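PDB 4EZE: haloacid dehalogenase-like hydrolase from Salmonella enterica subsp. enterica serovar Typhi, which probably hydrolyses O-phosphoserine to serine and phosphate in the last step of L-serine biosynthesis, with magnesium as its cofactor. Local coordinates for residues S24-I29 with L70-P75; R60-I65 with L308-I313; D97-P102 with H299-H304. One frame throughout, in Å; residues are numbered along the deposited sequence.

Overall arrangement
Contact 1 lies inside a small four-stranded antiparallel sheet; contacts 2 and 3 join that sheet to the part of the chain carrying the parallel hydrolase sheet. Contact 1 is buried and pairs neighbouring strands by direct backbone bonds. Strand 56-62, beside 67-75 in the sheet, runs into the turn of contact 2, a buried and wholly apolar meeting with the C-terminal segment. Strand 97-100, beside 23-29 on the flank away from 67-75, forms one side of contact 3, which is only partly buried and uses a carboxylate, bridging waters and several aromatic and imidazole side chains. The three centres lie about 11 to 13 Å apart, and Phe99 packs on Leu308 and Leu312, tying contact 3 to contact 2.

Contact 1: residues S24-I29 with L70-P75; sequences SIIYFI and LKLTLP
Lys71 runs alongside Tyr27, both side chains leaving the same face of the sheet from a non-hydrogen-bonded pair. The lysine chain is extended, CG anti to the backbone N (chi1 178°), which carries its CD to 4.0 Å from Tyr27 CE1 and its CE to 3.8 Å from Ile25 CG2. That methyl lies over one face of the tyrosine ring, displaced toward its rim, so aliphatic carbon from both strands gathers on the same side of the ring, the lysine obliquely. A water accepts from Tyr27 OH at 2.8 Å and only weakly from Lys71 NZ, whose stronger partner is the backbone oxygen of Leu317. On the other face of the sheet, Phe28 has Ile26 CG2 of its own strand over one ring face, near the rim, while Leu72 CB meets the ring edge in its plane, 3.9 Å from CE2. Ile26 CD1 touches Leu74 CD2 at 4.3 Å. Six backbone bonds lock the register, among them Ser24 N to Leu74 O at 2.7 Å. Helices 34-45 and 81-93 pack on the Phe28 and Leu72 face. With strand order 2-3-1-4 and two helices on one side, this central antiparallel pair is that of a beta-alpha-beta-beta-alpha-beta, ferredoxin-like fold.

Contact 2: residues R60-I65 with L308-I313; sequences RYAALI and LLLFLI
Leu310 overlaps Ile65 with one branch and reaches Ala62 with the same methyl: its CD2 lies 3.9 Å from Ile65 CD1 and 4.0 Å from Ala62 CB. The other branch, CD1, comes to 4.3 Å from Leu64 CD2, so the isobutyl group straddles three side chains of the turn that ends strand 56-62. It gets there because CG stands anti to the backbone N of Leu310 (chi1 -167°), extending the fork toward that turn. Ile65 answers with its longer branch. CG1 sits between the backbone N and the carbonyl carbon (chi1 56°), and the terminal CD1 is thereby carried over the root of the leucine, 3.9 Å from Leu310 CB. The same methyl also approaches the Phe311 ring, 4.1 Å from CE1, so it touches two consecutive residues of 308-313. Both backbones are tightly turned. Ile65 N bonds to Ala62 O at 3.2 Å, closing the turn that sets Ala62 and Ile65 toward the same partner, and Phe311 N bonds to Leu308 O at 3.0 Å, within a run of such bonds that places Leu310 and Phe311 in succession. Ile187 and Val190 of helix 184-193 extend the apolar patch, and Tyr69 meets Phe311 edge-to-face. Every touching atom across the segments is carbon. With no polar group to direct it, the contact depends on the fit of branched side chains; burial of Ala62, Ile65, Leu310 and Phe311 likely stabilises this joint of small sheet and C-terminal segment, while Leu64 stays at the exposed margin.

Contact 3: residues D97-P102 with H299-H304; sequences DFFIKP and HQINYH
One carboxylate, that of Asp97, gathers three N-H groups from the turn that follows strand 299-301. OD1 accepts from Asn302 N at 2.8 Å and OD2 from Tyr303 N, also at 2.8 Å, each donor on the syn side but somewhat out of the carboxylate plane. OD2 takes a second bond through its anti lone pair from His304 ND1, 3.0 Å away and nearly straight at 169°; Asp97 OD2 lies almost in the imidazole plane, although ring and carboxylate are turned 62° apart. These bonds fix the rotation of the carboxylate. Strands 97-100 and 299-301 run roughly antiparallel (155°), but their axes stay 6.9 Å apart and waters fill in for direct pairing. One water donates to Phe98 O at 2.6 Å and accepts from Gln300 N; another joins Ile100 N to His299 ND1. Phe99 closes one side, its CZ 3.7 Å from Ile301 CG1, while His299 ND1 lies at the edge of its ring, in plane. Strand 97-100 bonds on its other flank to strand 23-29, and strand 299-301 to strand 283-287, so the contact brings together the edge strands of two sheets, with helix 81-93 against Phe98, Gln300 and Tyr303.

Contact 1: residues S24-I29 with L70-P75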
loop_
_atom_site.group_PDB
_atom_site.type_symbol
_atom_site.label_atom_id
_atom_site.label_comp_id
_atom_site.label_asym_id
_atom_site.label_seq_id
_atom_site.Cartn_x
_atom_site.Cartn_y
_atom_site.Cartn_z
ATOM N N SER A 24 -6.815 -19.692 -14.796
ATOM C CA SER A 24 -6.591 -18.585 -13.896
ATOM C C SER A 24 -6.936 -19.056 -12.502
ATOM O O SER A 24 -7.656 -20.049 -12.332
ATOM C CB SER A 24 -7.435 -17.378 -14.286
ATOM O OG SER A 24 -6.807 -16.645 -15.323
ATOM N N ILE A 25 -6.385 -18.355 -11.515
ATOM C CA ILE A 25 -6.591 -18.664 -10.114
ATOM C C ILE A 25 -7.024 -17.407 -9.370
ATOM O O ILE A 25 -6.501 -16.315 -9.602
ATOM C CB ILE A 25 -5.297 -19.197 -9.494
ATOM C CG1 ILE A 25 -5.020 -20.594 -10.057
ATOM C CG2 ILE A 25 -5.412 -19.229 -7.975
ATOM C CD1 ILE A 25 -3.555 -20.972 -10.141
ATOM N N ILE A 26 -8.012 -17.570 -8.505
ATOM C CA ILE A 26 -8.504 -16.500 -7.669
ATOM C C ILE A 26 -8.550 -17.046 -6.263
ATOM O O ILE A 26 -9.074 -18.147 -6.049
ATOM C CB ILE A 26 -9.950 -16.126 -8.026
ATOM C CG1 ILE A 26 -10.025 -15.619 -9.465
ATOM C CG2 ILE A 26 -10.473 -15.094 -7.042
ATOM C CD1 ILE A 26 -11.408 -15.198 -9.900
ATOM N N TYR A 27 -7.980 -16.302 -5.318
ATOM C CA TYR A 27 -8.092 -16.669 -3.901
ATOM C C TYR A 27 -9.140 -15.800 -3.239
ATOM O O TYR A 27 -9.195 -14.598 -3.490
ATOM C CB TYR A 27 -6.773 -16.414 -3.166
ATOM C CG TYR A 27 -5.547 -17.064 -3.768
ATOM C CD1 TYR A 27 -5.241 -18.394 -3.497
ATOM C CD2 TYR A 27 -4.671 -16.335 -4.575
ATOM C CE1 TYR A 27 -4.103 -18.993 -4.023
ATOM C CE2 TYR A 27 -3.534 -16.923 -5.103
ATOM C CZ TYR A 27 -3.259 -18.258 -4.828
ATOM O OH TYR A 27 -2.125 -18.851 -5.331
ATOM N N PHE A 28 -9.941 -16.386 -2.366
ATOM C CA PHE A 28 -10.951 -15.639 -1.663
ATOM C C PHE A 28 -10.692 -15.735 -0.183
ATOM O O PHE A 28 -10.512 -16.825 0.329
ATOM C CB PHE A 28 -12.324 -16.247 -1.904
ATOM C CG PHE A 28 -12.787 -16.122 -3.308
ATOM C CD1 PHE A 28 -13.466 -14.997 -3.719
ATOM C CD2 PHE A 28 -12.551 -17.138 -4.215
ATOM C CE1 PHE A 28 -13.892 -14.883 -5.025
ATOM C CE2 PHE A 28 -12.974 -17.029 -5.516
ATOM C CZ PHE A 28 -13.629 -15.895 -5.927
ATOM N N ILE A 29 -10.715 -14.605 0.511
ATOM C CA ILE A 29 -10.534 -14.620 1.955
ATOM C C ILE A 29 -11.699 -13.940 2.634
ATOM O O ILE A 29 -11.990 -12.765 2.379
ATOM C CB ILE A 29 -9.266 -13.855 2.382
ATOM C CG1 ILE A 29 -8.035 -14.372 1.627
ATOM C CG2 ILE A 29 -9.091 -13.954 3.885
ATOM C CD1 ILE A 29 -7.806 -13.693 0.287
ATOM N N LEU A 70 -10.246 -19.838 0.225
ATOM C CA LEU A 70 -10.874 -20.625 -0.827
ATOM C C LEU A 70 -10.146 -20.357 -2.133
ATOM O O LEU A 70 -9.968 -19.213 -2.520
ATOM C CB LEU A 70 -12.350 -20.257 -0.985
ATOM C CG LEU A 70 -13.115 -21.112 -2.001
ATOM C CD1 LEU A 70 -13.307 -22.546 -1.514
ATOM C CD2 LEU A 70 -14.452 -20.467 -2.288
ATOM N N LYS A 71 -9.699 -21.408 -2.808
ATOM C CA LYS A 71 -8.975 -21.210 -4.055
ATOM C C LYS A 71 -9.838 -21.678 -5.232
ATOM O O LYS A 71 -10.421 -22.744 -5.199
ATOM C CB LYS A 71 -7.627 -21.934 -4.023
ATOM C CG LYS A 71 -6.830 -21.820 -5.322
ATOM C CD LYS A 71 -5.508 -22.562 -5.200
ATOM C CE LYS A 71 -4.782 -22.711 -6.532
ATOM N NZ LYS A 71 -3.658 -23.681 -6.349
ATOM N N LEU A 72 -9.941 -20.861 -6.261
ATOM C CA LEU A 72 -10.806 -21.212 -7.364
ATOM C C LEU A 72 -9.963 -21.210 -8.614
ATOM O O LEU A 72 -9.247 -20.240 -8.881
ATOM C CB LEU A 72 -11.961 -20.207 -7.508
ATOM C CG LEU A 72 -12.600 -20.201 -8.906
ATOM C CD1 LEU A 72 -13.335 -21.512 -9.156
ATOM C CD2 LEU A 72 -13.542 -19.024 -9.114
ATOM N N THR A 73 -10.029 -22.298 -9.376
ATOM C CA THR A 73 -9.362 -22.331 -10.668
ATOM C C THR A 73 -10.416 -22.376 -11.745
ATOM O O THR A 73 -11.356 -23.159 -11.683
ATOM C CB THR A 73 -8.411 -23.523 -10.786
ATOM O OG1 THR A 73 -7.510 -23.514 -9.669
ATOM C CG2 THR A 73 -7.620 -23.421 -12.063
ATOM N N LEU A 74 -10.280 -21.470 -12.697
ATOM C CA LEU A 74 -11.224 -21.346 -13.783
ATOM C C LEU A 74 -10.497 -20.905 -15.039
ATOM O O LEU A 74 -9.380 -20.413 -14.974
ATOM C CB LEU A 74 -12.351 -20.377 -13.423
ATOM C CG LEU A 74 -12.086 -18.879 -13.508
ATOM C CD1 LEU A 74 -13.313 -18.111 -13.098
ATOM C CD2 LEU A 74 -10.905 -18.491 -12.658
ATOM N N PRO A 75 -11.132 -21.105 -16.181
ATOM C CA PRO A 75 -10.537 -20.767 -17.464
ATOM C C PRO A 75 -10.217 -19.298 -17.529
ATOM O O PRO A 75 -10.955 -18.486 -17.016
ATOM C CB PRO A 75 -11.652 -21.093 -18.447
ATOM C CG PRO A 75 -12.549 -22.051 -17.740
ATOM C CD PRO A 75 -12.128 -22.166 -16.314
HETATM O O HOH W 1 -1.366 -21.131 -6.820
#

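Contact 2: residues R60-I65 with L308-I313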
loop_
_atom_site.group_PDB
_atom_site.type_symbol
_atom_site.label_atom_id
_atom_site.label_comp_id
_atom_site.label_asym_id
_atom_site.label_seq_id
_atom_site.Cartn_x
_atom_site.Cartn_y
_atom_site.Cartn_z
ATOM N N ARG A 60 -8.254 -24.288 1.651
ATOM C CA ARG A 60 -6.884 -24.519 2.070
ATOM C C ARG A 60 -6.503 -23.642 3.247
ATOM O O ARG A 60 -7.186 -22.676 3.569
ATOM C CB ARG A 60 -5.957 -24.228 0.900
ATOM C CG ARG A 60 -6.293 -25.060 -0.322
ATOM C CD ARG A 60 -5.137 -25.071 -1.311
ATOM N NE ARG A 60 -5.397 -26.034 -2.378
ATOM C CZ ARG A 60 -4.655 -26.183 -3.473
ATOM N NH1 ARG A 60 -3.579 -25.429 -3.669
ATOM N NH2 ARG A 60 -4.995 -27.096 -4.376
ATOM N N TYR A 61 -5.390 -23.959 3.882
ATOM C CA TYR A 61 -4.968 -23.147 4.995
ATOM C C TYR A 61 -3.512 -22.733 4.886
ATOM O O TYR A 61 -2.614 -23.561 4.949
ATOM C CB TYR A 61 -5.205 -23.927 6.266
ATOM C CG TYR A 61 -4.661 -23.282 7.511
ATOM C CD1 TYR A 61 -5.355 -22.256 8.136
ATOM C CD2 TYR A 61 -3.482 -23.736 8.098
ATOM C CE1 TYR A 61 -4.890 -21.691 9.299
ATOM C CE2 TYR A 61 -3.001 -23.169 9.264
ATOM C CZ TYR A 61 -3.707 -22.138 9.858
ATOM O OH TYR A 61 -3.258 -21.546 11.022
ATOM N N ALA A 62 -3.269 -21.445 4.714
ATOM C CA ALA A 62 -1.894 -20.961 4.729
ATOM C C ALA A 62 -1.414 -20.730 6.165
ATOM O O ALA A 62 -1.640 -19.662 6.727
ATOM C CB ALA A 62 -1.765 -19.691 3.915
ATOM N N ALA A 63 -0.729 -21.725 6.739
ATOM C CA ALA A 63 -0.280 -21.681 8.145
ATOM C C ALA A 63 0.560 -20.460 8.471
ATOM O O ALA A 63 0.487 -19.924 9.569
ATOM C CB ALA A 63 0.503 -22.951 8.496
ATOM N N LEU A 64 1.376 -20.047 7.507
ATOM C CA LEU A 64 2.375 -19.020 7.736
ATOM C C LEU A 64 1.701 -17.708 8.099
ATOM O O LEU A 64 2.275 -16.910 8.825
ATOM C CB LEU A 64 3.222 -18.851 6.467
ATOM C CG LEU A 64 4.441 -17.935 6.492
ATOM C CD1 LEU A 64 5.401 -18.380 7.592
ATOM C CD2 LEU A 64 5.142 -17.881 5.125
ATOM N N ILE A 65 0.481 -17.484 7.603
ATOM C CA ILE A 65 -0.244 -16.249 7.923
ATOM C C ILE A 65 -1.547 -16.557 8.607
ATOM O O ILE A 65 -2.434 -15.715 8.687
ATOM C CB ILE A 65 -0.556 -15.418 6.681
ATOM C CG1 ILE A 65 -1.340 -16.256 5.673
ATOM C CG2 ILE A 65 0.733 -14.926 6.041
ATOM C CD1 ILE A 65 -1.838 -15.447 4.484
ATOM N N LEU A 308 -2.092 -10.712 3.788
ATOM C CA LEU A 308 -2.608 -11.160 2.474
ATOM C C LEU A 308 -1.628 -11.003 1.302
ATOM O O LEU A 308 -1.809 -11.630 0.272
ATOM C CB LEU A 308 -3.932 -10.469 2.108
ATOM C CG LEU A 308 -5.197 -10.616 2.966
ATOM C CD1 LEU A 308 -6.425 -10.261 2.144
ATOM C CD2 LEU A 308 -5.349 -12.024 3.508
ATOM N N LEU A 309 -0.592 -10.175 1.433
ATOM C CA LEU A 309 0.403 -10.121 0.356
ATOM C C LEU A 309 0.996 -11.518 0.077
ATOM O O LEU A 309 1.553 -11.786 -0.992
ATOM C CB LEU A 309 1.518 -9.146 0.689
ATOM C CG LEU A 309 1.122 -7.681 0.812
ATOM C CD1 LEU A 309 2.343 -6.908 1.252
ATOM C CD2 LEU A 309 0.663 -7.170 -0.534
ATOM N N LEU A 310 0.885 -12.431 1.027
ATOM C CA LEU A 310 1.325 -13.788 0.710
ATOM C C LEU A 310 0.828 -14.266 -0.656
ATOM O O LEU A 310 1.598 -14.841 -1.432
ATOM C CB LEU A 310 0.866 -14.773 1.773
ATOM C CG LEU A 310 1.595 -16.109 1.605
ATOM C CD1 LEU A 310 3.063 -15.908 1.913
ATOM C CD2 LEU A 310 0.998 -17.156 2.514
ATOM N N PHE A 311 -0.460 -14.049 -0.941
ATOM C CA PHE A 311 -1.072 -14.565 -2.184
ATOM C C PHE A 311 -0.446 -14.038 -3.458
ATOM O O PHE A 311 -0.686 -14.550 -4.542
ATOM C CB PHE A 311 -2.589 -14.357 -2.186
ATOM C CG PHE A 311 -3.262 -15.120 -1.101
ATOM C CD1 PHE A 311 -3.551 -14.502 0.111
ATOM C CD2 PHE A 311 -3.499 -16.482 -1.244
ATOM C CE1 PHE A 311 -4.129 -15.211 1.148
ATOM C CE2 PHE A 311 -4.084 -17.206 -0.214
ATOM C CZ PHE A 311 -4.399 -16.574 0.984
ATOM N N LEU A 312 0.370 -13.011 -3.330
ATOM C CA LEU A 312 0.943 -12.442 -4.509
ATOM C C LEU A 312 2.436 -12.769 -4.596
ATOM O O LEU A 312 3.101 -12.324 -5.518
ATOM C CB LEU A 312 0.745 -10.930 -4.513
ATOM C CG LEU A 312 -0.684 -10.412 -4.347
ATOM C CD1 LEU A 312 -0.600 -8.946 -3.970
ATOM C CD2 LEU A 312 -1.521 -10.562 -5.592
ATOM N N ILE A 313 2.970 -13.526 -3.646
ATOM C CA ILE A 313 4.398 -13.832 -3.711
ATOM C C ILE A 313 4.742 -15.295 -3.469
ATOM O O ILE A 313 5.852 -15.722 -3.784
ATOM C CB ILE A 313 5.224 -12.941 -2.769
ATOM C CG1 ILE A 313 4.906 -13.258 -1.314
ATOM C CG2 ILE A 313 4.956 -11.470 -3.070
ATOM C CD1 ILE A 313 5.822 -12.519 -0.365
#

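Contact 3: residues D97-P102 with H299-H304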
loop_
_atom_site.group_PDB
_atom_site.type_symbol
_atom_site.label_atom_id
_atom_site.label_comp_id
_atom_site.label_asym_id
_atom_site.label_seq_id
_atom_site.Cartn_x
_atom_site.Cartn_y
_atom_site.Cartn_z
ATOM N N ASP A 97 -12.269 -10.261 0.705
ATOM C CA ASP A 97 -11.180 -9.845 -0.151
ATOM C C ASP A 97 -10.906 -10.970 -1.115
ATOM O O ASP A 97 -11.238 -12.137 -0.848
ATOM C CB ASP A 97 -9.925 -9.558 0.683
ATOM C CG ASP A 97 -9.949 -8.177 1.302
ATOM O OD1 ASP A 97 -10.152 -7.216 0.524
ATOM O OD2 ASP A 97 -9.773 -8.059 2.548
ATOM N N PHE A 98 -10.270 -10.647 -2.229
ATOM C CA PHE A 98 -9.828 -11.725 -3.092
ATOM C C PHE A 98 -8.609 -11.259 -3.843
ATOM O O PHE A 98 -8.293 -10.061 -3.848
ATOM C CB PHE A 98 -10.934 -12.102 -4.082
ATOM C CG PHE A 98 -11.277 -10.996 -5.065
ATOM C CD1 PHE A 98 -10.583 -10.862 -6.246
ATOM C CD2 PHE A 98 -12.298 -10.097 -4.798
ATOM C CE1 PHE A 98 -10.908 -9.874 -7.153
ATOM C CE2 PHE A 98 -12.619 -9.099 -5.695
ATOM C CZ PHE A 98 -11.933 -8.987 -6.869
ATOM N N PHE A 99 -7.932 -12.210 -4.479
ATOM C CA PHE A 99 -6.855 -11.888 -5.393
ATOM C C PHE A 99 -6.930 -12.755 -6.621
ATOM O O PHE A 99 -7.140 -13.972 -6.533
ATOM C CB PHE A 99 -5.511 -12.091 -4.724
ATOM C CG PHE A 99 -5.159 -11.003 -3.781
ATOM C CD1 PHE A 99 -4.800 -9.755 -4.263
ATOM C CD2 PHE A 99 -5.223 -11.205 -2.412
ATOM C CE1 PHE A 99 -4.481 -8.729 -3.394
ATOM C CE2 PHE A 99 -4.906 -10.181 -1.540
ATOM C CZ PHE A 99 -4.532 -8.945 -2.033
ATOM N N ILE A 100 -6.783 -12.118 -7.770
ATOM C CA ILE A 100 -6.582 -12.847 -8.999
ATOM C C ILE A 100 -5.089 -13.038 -9.131
ATOM O O ILE A 100 -4.344 -12.084 -9.294
ATOM C CB ILE A 100 -7.131 -12.090 -10.203
ATOM C CG1 ILE A 100 -8.662 -12.102 -10.165
ATOM C CG2 ILE A 100 -6.645 -12.732 -11.493
ATOM C CD1 ILE A 100 -9.260 -11.043 -11.068
ATOM N N LYS A 101 -4.649 -14.282 -9.021
ATOM C CA LYS A 101 -3.224 -14.571 -9.062
ATOM C C LYS A 101 -2.569 -14.009 -10.322
ATOM O O LYS A 101 -2.970 -14.306 -11.437
ATOM C CB LYS A 101 -2.990 -16.064 -8.948
ATOM C CG LYS A 101 -1.529 -16.471 -8.963
ATOM C CD LYS A 101 -1.407 -17.966 -8.691
ATOM C CE LYS A 101 0.018 -18.470 -8.832
ATOM N NZ LYS A 101 0.138 -19.841 -8.259
ATOM N N PRO A 102 -1.557 -13.161 -10.139
ATOM C CA PRO A 102 -0.870 -12.640 -11.296
ATOM C C PRO A 102 -0.095 -13.747 -12.037
ATOM O O PRO A 102 0.330 -14.714 -11.425
ATOM C CB PRO A 102 0.098 -11.615 -10.691
ATOM C CG PRO A 102 -0.393 -11.353 -9.306
ATOM C CD PRO A 102 -1.019 -12.635 -8.875
ATOM N N HIS A 299 -6.131 -4.880 -7.760
ATOM C CA HIS A 299 -5.687 -5.655 -6.592
ATOM C C HIS A 299 -5.952 -4.792 -5.355
ATOM O O HIS A 299 -5.508 -3.648 -5.299
ATOM C CB HIS A 299 -4.195 -5.941 -6.680
ATOM C CG HIS A 299 -3.816 -6.904 -7.762
ATOM N ND1 HIS A 299 -4.376 -8.162 -7.868
ATOM C CD2 HIS A 299 -2.883 -6.823 -8.744
ATOM C CE1 HIS A 299 -3.817 -8.808 -8.879
ATOM N NE2 HIS A 299 -2.912 -8.017 -9.432
ATOM N N GLN A 300 -6.671 -5.322 -4.369
ATOM C CA GLN A 300 -7.020 -4.516 -3.206
ATOM C C GLN A 300 -7.025 -5.323 -1.936
ATOM O O GLN A 300 -7.371 -6.522 -1.913
ATOM C CB GLN A 300 -8.421 -3.891 -3.365
ATOM C CG GLN A 300 -8.632 -3.046 -4.625
ATOM C CD GLN A 300 -10.086 -2.632 -4.799
ATOM O OE1 GLN A 300 -10.909 -2.871 -3.916
ATOM N NE2 GLN A 300 -10.416 -2.033 -5.952
ATOM N N ILE A 301 -6.679 -4.652 -0.853
ATOM C CA ILE A 301 -7.007 -5.206 0.433
ATOM C C ILE A 301 -7.977 -4.270 1.130
ATOM O O ILE A 301 -7.652 -3.110 1.403
ATOM C CB ILE A 301 -5.756 -5.433 1.287
ATOM C CG1 ILE A 301 -4.827 -6.404 0.573
ATOM C CG2 ILE A 301 -6.151 -6.029 2.632
ATOM C CD1 ILE A 301 -3.423 -6.429 1.155
ATOM N N ASN A 302 -9.162 -4.782 1.432
ATOM C CA ASN A 302 -10.204 -3.950 2.001
ATOM C C ASN A 302 -10.639 -4.371 3.376
ATOM O O ASN A 302 -11.075 -3.528 4.141
ATOM C CB ASN A 302 -11.433 -3.914 1.071
ATOM C CG ASN A 302 -11.107 -3.276 -0.252
ATOM O OD1 ASN A 302 -10.410 -2.275 -0.266
ATOM N ND2 ASN A 302 -11.585 -3.856 -1.374
ATOM N N TYR A 303 -10.545 -5.661 3.698
ATOM C CA TYR A 303 -11.053 -6.140 4.997
ATOM C C TYR A 303 -10.070 -6.974 5.826
ATOM O O TYR A 303 -10.467 -7.556 6.817
ATOM C CB TYR A 303 -12.345 -6.964 4.818
ATOM C CG TYR A 303 -13.401 -6.232 4.031
ATOM C CD1 TYR A 303 -14.212 -5.274 4.625
ATOM C CD2 TYR A 303 -13.580 -6.502 2.684
ATOM C CE1 TYR A 303 -15.158 -4.581 3.882
ATOM C CE2 TYR A 303 -14.518 -5.840 1.942
ATOM C CZ TYR A 303 -15.308 -4.882 2.528
ATOM O OH TYR A 303 -16.231 -4.245 1.721
ATOM N N HIS A 304 -8.807 -7.072 5.428
ATOM C CA HIS A 304 -7.847 -7.838 6.224
ATOM C C HIS A 304 -6.574 -7.041 6.278
ATOM O O HIS A 304 -6.600 -5.857 5.985
ATOM C CB HIS A 304 -7.630 -9.232 5.624
ATOM C CG HIS A 304 -8.849 -10.105 5.705
ATOM N ND1 HIS A 304 -9.856 -10.069 4.762
ATOM C CD2 HIS A 304 -9.234 -11.014 6.635
ATOM C CE1 HIS A 304 -10.807 -10.923 5.106
ATOM N NE2 HIS A 304 -10.448 -11.518 6.232
HETATM O O HOH W 2 -12.919 -6.239 -1.346
HETATM O O HOH W 3 -9.843 -7.665 -2.137
HETATM O O HOH W 4 -7.926 -7.796 -5.171
HETATM O O HOH W 5 -6.818 -9.227 -7.419
#